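Local coordinates for cyclopenase asqI (Emericella nidulans, PDB 5YY3), which catalyses the zinc-dependent ring contraction of 4'-methoxycyclopenin to 4'-methoxyviridicatin, with loss of methyl isocyanate, in aspoquinolone biosynthesis, at residues W176-H186 with G386-Y397. Numbering follows the deposited sequence.
Sequences WRDDYDLNDSH and GAPRDPCFWRWY
Arg177 and Arg389, their CA atoms 4.6 Å apart, mark the closest backbone approach, where the turn between helices 174-177 and 180-193 meets the 3-10 turn 387-389 leading into helix 391-410. Asp179 and Asp390 N-cap the two helices that follow. Arg177, bent at chi3 (-50°), turns NE to Arg389 O at 3.0 Å, above the carbonyl plane, and lays one guanidinium face on Pro391 CG; its NH1 binds His170 O. In the reverse direction, extended Arg389 sends NH1 to Asp178 OD1 (3.0 Å), a salt bridge in which NH1 meets OD1 from above the carboxylate plane; Ser458 holds OD2, and the guanidinium has a further partner in Met456. The Asn183 amide stacks on the Arg389 guanidinium with planes 18° apart; the amide's rotation is fixed by ND2, which donates to Arg177 O and Asp179 O. Trp176 CZ3 lies 3.5 Å from Trp394 CH2; the rings form an offset edge-to-face pair, the Trp176 edge toward the Trp394 face, planes at 61°. The polar bonds join 386-397 to the turn before the zinc-binding helix. Pro388, its carbonyl held by Trp394 NE1, places CG 3.6 Å from the ring centroid of zinc ligand His186, a CH-pi contact over one face that probably limits the tilt of the imidazole.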
loop_
_atom_site.group_PDB
_atom_site.type_symbol
_atom_site.label_atom_id
_atom_site.label_comp_id
_atom_site.label_asym_id
_atom_site.label_seq_id
_atom_site.Cartn_x
_atom_site.Cartn_y
_atom_site.Cartn_z
ATOM N N TRP A 176 2.158 1.586 -19.904
ATOM C CA TRP A 176 2.462 2.732 -20.723
ATOM C C TRP A 176 3.831 2.551 -21.387
ATOM O O TRP A 176 3.978 2.783 -22.584
ATOM C CB TRP A 176 2.428 3.984 -19.853
ATOM C CG TRP A 176 2.181 5.280 -20.532
ATOM C CD1 TRP A 176 0.976 5.864 -20.746
ATOM C CD2 TRP A 176 3.175 6.210 -21.011
ATOM N NE1 TRP A 176 1.147 7.090 -21.349
ATOM C CE2 TRP A 176 2.482 7.324 -21.521
ATOM C CE3 TRP A 176 4.572 6.199 -21.056
ATOM C CZ2 TRP A 176 3.145 8.424 -22.080
ATOM C CZ3 TRP A 176 5.231 7.298 -21.620
ATOM C CH2 TRP A 176 4.513 8.387 -22.127
ATOM N N ARG A 177 4.830 2.122 -20.623
ATOM C CA ARG A 177 6.178 1.964 -21.195
ATOM C C ARG A 177 6.276 0.794 -22.179
ATOM O O ARG A 177 7.051 0.854 -23.145
ATOM C CB ARG A 177 7.211 1.790 -20.088
ATOM C CG ARG A 177 7.315 2.984 -19.120
ATOM C CD ARG A 177 8.513 2.804 -18.179
ATOM N NE ARG A 177 8.487 1.477 -17.569
ATOM C CZ ARG A 177 8.124 1.225 -16.310
ATOM N NH1 ARG A 177 7.783 2.208 -15.484
ATOM N NH2 ARG A 177 8.112 -0.020 -15.872
ATOM N N ASP A 178 5.494 -0.262 -21.950
ATOM C CA ASP A 178 5.504 -1.421 -22.845
ATOM C C ASP A 178 4.511 -1.287 -23.983
ATOM O O ASP A 178 4.343 -2.221 -24.769
ATOM C CB ASP A 178 5.175 -2.705 -22.092
ATOM C CG ASP A 178 6.291 -3.166 -21.205
ATOM O OD1 ASP A 178 7.451 -3.088 -21.614
ATOM O OD2 ASP A 178 5.998 -3.643 -20.089
ATOM N N ASP A 179 3.812 -0.165 -24.057
ATOM C CA ASP A 179 2.810 -0.022 -25.101
ATOM C C ASP A 179 3.442 -0.265 -26.475
ATOM O O ASP A 179 4.441 0.368 -26.836
ATOM C CB ASP A 179 2.151 1.346 -25.040
ATOM C CG ASP A 179 1.094 1.517 -26.098
ATOM O OD1 ASP A 179 1.466 1.733 -27.267
ATOM O OD2 ASP A 179 -0.109 1.436 -25.767
ATOM N N TYR A 180 2.861 -1.203 -27.218
ATOM C CA TYR A 180 3.391 -1.586 -28.518
ATOM C C TYR A 180 3.532 -0.386 -29.440
ATOM O O TYR A 180 4.528 -0.249 -30.138
ATOM C CB TYR A 180 2.503 -2.635 -29.221
ATOM C CG TYR A 180 3.008 -2.875 -30.625
ATOM C CD1 TYR A 180 4.150 -3.649 -30.843
ATOM C CD2 TYR A 180 2.416 -2.250 -31.726
ATOM C CE1 TYR A 180 4.659 -3.838 -32.116
ATOM C CE2 TYR A 180 2.923 -2.432 -33.007
ATOM C CZ TYR A 180 4.051 -3.227 -33.186
ATOM O OH TYR A 180 4.568 -3.428 -34.436
ATOM N N ASP A 181 2.511 0.467 -29.473
ATOM C CA ASP A 181 2.492 1.530 -30.450
ATOM C C ASP A 181 3.433 2.661 -30.041
ATOM O O ASP A 181 4.001 3.335 -30.898
ATOM C CB ASP A 181 1.050 2.018 -30.669
ATOM C CG ASP A 181 0.167 0.935 -31.299
ATOM O OD1 ASP A 181 0.289 0.713 -32.525
ATOM O OD2 ASP A 181 -0.627 0.286 -30.571
ATOM N N LEU A 182 3.615 2.877 -28.747
ATOM C CA LEU A 182 4.676 3.785 -28.330
ATOM C C LEU A 182 6.012 3.219 -28.794
ATOM O O LEU A 182 6.851 3.930 -29.336
ATOM C CB LEU A 182 4.686 3.984 -26.815
ATOM C CG LEU A 182 5.882 4.722 -26.219
ATOM C CD1 LEU A 182 5.994 6.119 -26.796
ATOM C CD2 LEU A 182 5.785 4.771 -24.693
ATOM N N ASN A 183 6.202 1.927 -28.599
ATOM C CA ASN A 183 7.477 1.330 -28.923
ATOM C C ASN A 183 7.709 1.258 -30.420
ATOM O O ASN A 183 8.826 1.534 -30.895
ATOM C CB ASN A 183 7.579 -0.048 -28.294
ATOM C CG ASN A 183 8.107 0.014 -26.883
ATOM O OD1 ASN A 183 9.319 0.035 -26.673
ATOM N ND2 ASN A 183 7.200 0.082 -25.904
ATOM N N ASP A 184 6.671 0.921 -31.179
ATOM C CA ASP A 184 6.846 0.910 -32.625
ATOM C C ASP A 184 7.083 2.330 -33.131
ATOM O O ASP A 184 7.887 2.532 -34.030
ATOM C CB ASP A 184 5.653 0.292 -33.372
ATOM C CG ASP A 184 5.806 0.412 -34.895
ATOM O OD1 ASP A 184 6.655 -0.313 -35.464
ATOM O OD2 ASP A 184 5.113 1.261 -35.512
ATOM N N SER A 185 6.394 3.310 -32.551
ATOM C CA SER A 185 6.594 4.705 -32.954
ATOM C C SER A 185 8.023 5.186 -32.692
ATOM O O SER A 185 8.638 5.868 -33.523
ATOM C CB SER A 185 5.605 5.617 -32.225
ATOM O OG SER A 185 6.085 6.949 -32.203
ATOM N N HIS A 186 8.534 4.849 -31.514
ATOM C CA HIS A 186 9.864 5.245 -31.091
ATOM C C HIS A 186 10.907 4.593 -31.994
ATOM O O HIS A 186 11.945 5.176 -32.310
ATOM C CB HIS A 186 10.073 4.840 -29.634
ATOM C CG HIS A 186 11.462 5.060 -29.118
ATOM N ND1 HIS A 186 11.899 6.281 -28.654
ATOM C CD2 HIS A 186 12.499 4.199 -28.961
ATOM C CE1 HIS A 186 13.144 6.166 -28.235
ATOM N NE2 HIS A 186 13.532 4.914 -28.408
ATOM N N GLY A 386 13.887 -1.403 -27.216
ATOM C CA GLY A 386 13.049 -1.358 -26.032
ATOM C C GLY A 386 13.441 -0.343 -24.987
ATOM O O GLY A 386 13.096 -0.504 -23.817
ATOM N N ALA A 387 14.162 0.699 -25.396
ATOM C CA ALA A 387 14.534 1.758 -24.463
ATOM C C ALA A 387 13.328 2.347 -23.691
ATOM O O ALA A 387 13.402 2.472 -22.457
ATOM C CB ALA A 387 15.280 2.861 -25.194
ATOM N N PRO A 388 12.219 2.710 -24.392
ATOM C CA PRO A 388 11.079 3.253 -23.634
ATOM C C PRO A 388 10.538 2.319 -22.546
ATOM O O PRO A 388 9.877 2.795 -21.622
ATOM C CB PRO A 388 10.004 3.477 -24.713
ATOM C CG PRO A 388 10.758 3.647 -25.969
ATOM C CD PRO A 388 11.979 2.772 -25.849
ATOM N N ARG A 389 10.817 1.025 -22.641
ATOM C CA ARG A 389 10.295 0.078 -21.664
ATOM C C ARG A 389 10.998 0.217 -20.316
ATOM O O ARG A 389 10.419 -0.053 -19.264
ATOM C CB ARG A 389 10.453 -1.358 -22.158
ATOM C CG ARG A 389 10.010 -1.621 -23.578
ATOM C CD ARG A 389 10.310 -3.066 -23.957
ATOM N NE ARG A 389 9.776 -3.345 -25.279
ATOM C CZ ARG A 389 8.533 -3.753 -25.511
ATOM N NH1 ARG A 389 7.705 -3.958 -24.498
ATOM N NH2 ARG A 389 8.115 -3.965 -26.755
ATOM N N ASP A 390 12.256 0.640 -20.363
ATOM C CA ASP A 390 13.148 0.637 -19.202
ATOM C C ASP A 390 13.094 1.962 -18.417
ATOM O O ASP A 390 13.298 3.030 -18.992
ATOM C CB ASP A 390 14.564 0.358 -19.697
ATOM C CG ASP A 390 15.526 -0.021 -18.587
ATOM O OD1 ASP A 390 15.321 0.417 -17.430
ATOM O OD2 ASP A 390 16.507 -0.741 -18.901
ATOM N N PRO A 391 12.813 1.898 -17.105
ATOM C CA PRO A 391 12.729 3.142 -16.323
ATOM C C PRO A 391 14.042 3.920 -16.262
ATOM O O PRO A 391 13.998 5.140 -16.053
ATOM C CB PRO A 391 12.331 2.658 -14.921
ATOM C CG PRO A 391 11.662 1.347 -15.152
ATOM C CD PRO A 391 12.447 0.720 -16.294
ATOM N N CYS A 392 15.194 3.271 -16.434
ATOM C CA CYS A 392 16.433 4.058 -16.385
ATOM C C CYS A 392 16.497 5.065 -17.545
ATOM O O CYS A 392 17.073 6.142 -17.400
ATOM C CB CYS A 392 17.683 3.161 -16.371
ATOM S SG CYS A 392 18.118 2.304 -17.899
ATOM N N PHE A 393 15.895 4.749 -18.687
ATOM C CA PHE A 393 15.997 5.678 -19.804
ATOM C C PHE A 393 15.111 6.901 -19.599
ATOM O O PHE A 393 15.399 7.977 -20.123
ATOM C CB PHE A 393 15.674 4.983 -21.123
ATOM C CG PHE A 393 16.744 4.009 -21.555
ATOM C CD1 PHE A 393 16.613 2.647 -21.313
ATOM C CD2 PHE A 393 17.917 4.465 -22.122
ATOM C CE1 PHE A 393 17.603 1.758 -21.693
ATOM C CE2 PHE A 393 18.928 3.576 -22.493
ATOM C CZ PHE A 393 18.767 2.229 -22.283
ATOM N N TRP A 394 14.043 6.745 -18.821
ATOM C CA TRP A 394 13.173 7.876 -18.537
ATOM C C TRP A 394 13.917 8.808 -17.619
ATOM O O TRP A 394 13.737 10.022 -17.691
ATOM C CB TRP A 394 11.825 7.415 -17.948
ATOM C CG TRP A 394 11.005 6.795 -19.031
ATOM C CD1 TRP A 394 10.934 5.473 -19.348
ATOM C CD2 TRP A 394 10.222 7.488 -20.015
ATOM N NE1 TRP A 394 10.119 5.290 -20.443
ATOM C CE2 TRP A 394 9.669 6.516 -20.870
ATOM C CE3 TRP A 394 9.916 8.837 -20.239
ATOM C CZ2 TRP A 394 8.833 6.848 -21.935
ATOM C CZ3 TRP A 394 9.087 9.164 -21.287
ATOM C CH2 TRP A 394 8.546 8.172 -22.122
ATOM N N ARG A 395 14.806 8.256 -16.796
ATOM C CA ARG A 395 15.616 9.111 -15.934
ATOM C C ARG A 395 16.662 9.853 -16.784
ATOM O O ARG A 395 16.970 11.018 -16.522
ATOM C CB ARG A 395 16.268 8.300 -14.804
ATOM C CG ARG A 395 15.240 7.587 -13.894
ATOM C CD ARG A 395 15.856 7.145 -12.547
ATOM N NE ARG A 395 16.660 8.241 -12.038
ATOM C CZ ARG A 395 17.548 8.139 -11.061
ATOM N NH1 ARG A 395 17.733 6.969 -10.445
ATOM N NH2 ARG A 395 18.247 9.218 -10.707
ATOM N N TRP A 396 17.177 9.197 -17.821
ATOM C CA TRP A 396 18.058 9.890 -18.752
ATOM C C TRP A 396 17.283 10.931 -19.585
ATOM O O TRP A 396 17.745 12.071 -19.735
ATOM C CB TRP A 396 18.783 8.894 -19.670
ATOM C CG TRP A 396 19.793 9.566 -20.579
ATOM C CD1 TRP A 396 19.653 9.808 -21.910
ATOM C CD2 TRP A 396 21.081 10.088 -20.208
ATOM N NE1 TRP A 396 20.772 10.446 -22.397
ATOM C CE2 TRP A 396 21.667 10.630 -21.368
ATOM C CE3 TRP A 396 21.791 10.167 -19.003
ATOM C CZ2 TRP A 396 22.928 11.230 -21.372
ATOM C CZ3 TRP A 396 23.045 10.756 -19.004
ATOM C CH2 TRP A 396 23.603 11.279 -20.183
ATOM N N TYR A 397 16.118 10.561 -20.122
ATOM C CA TYR A 397 15.311 11.529 -20.886
ATOM C C TYR A 397 15.006 12.774 -20.048
ATOM O O TYR A 397 15.032 13.891 -20.563
ATOM C CB TYR A 397 13.994 10.921 -21.370
ATOM C CG TYR A 397 14.096 9.682 -22.251
ATOM C CD1 TYR A 397 15.237 9.410 -23.006
ATOM C CD2 TYR A 397 13.039 8.779 -22.312
ATOM C CE1 TYR A 397 15.309 8.262 -23.815
ATOM C CE2 TYR A 397 13.103 7.637 -23.108
ATOM C CZ TYR A 397 14.238 7.384 -23.857
ATOM O OH TYR A 397 14.287 6.248 -24.639
HETATM O O HOH W 1 8.398 -1.971 -18.243
HETATM O O HOH W 2 5.303 -3.559 -26.702
HETATM O O HOH W 3 10.674 -2.416 -28.239
#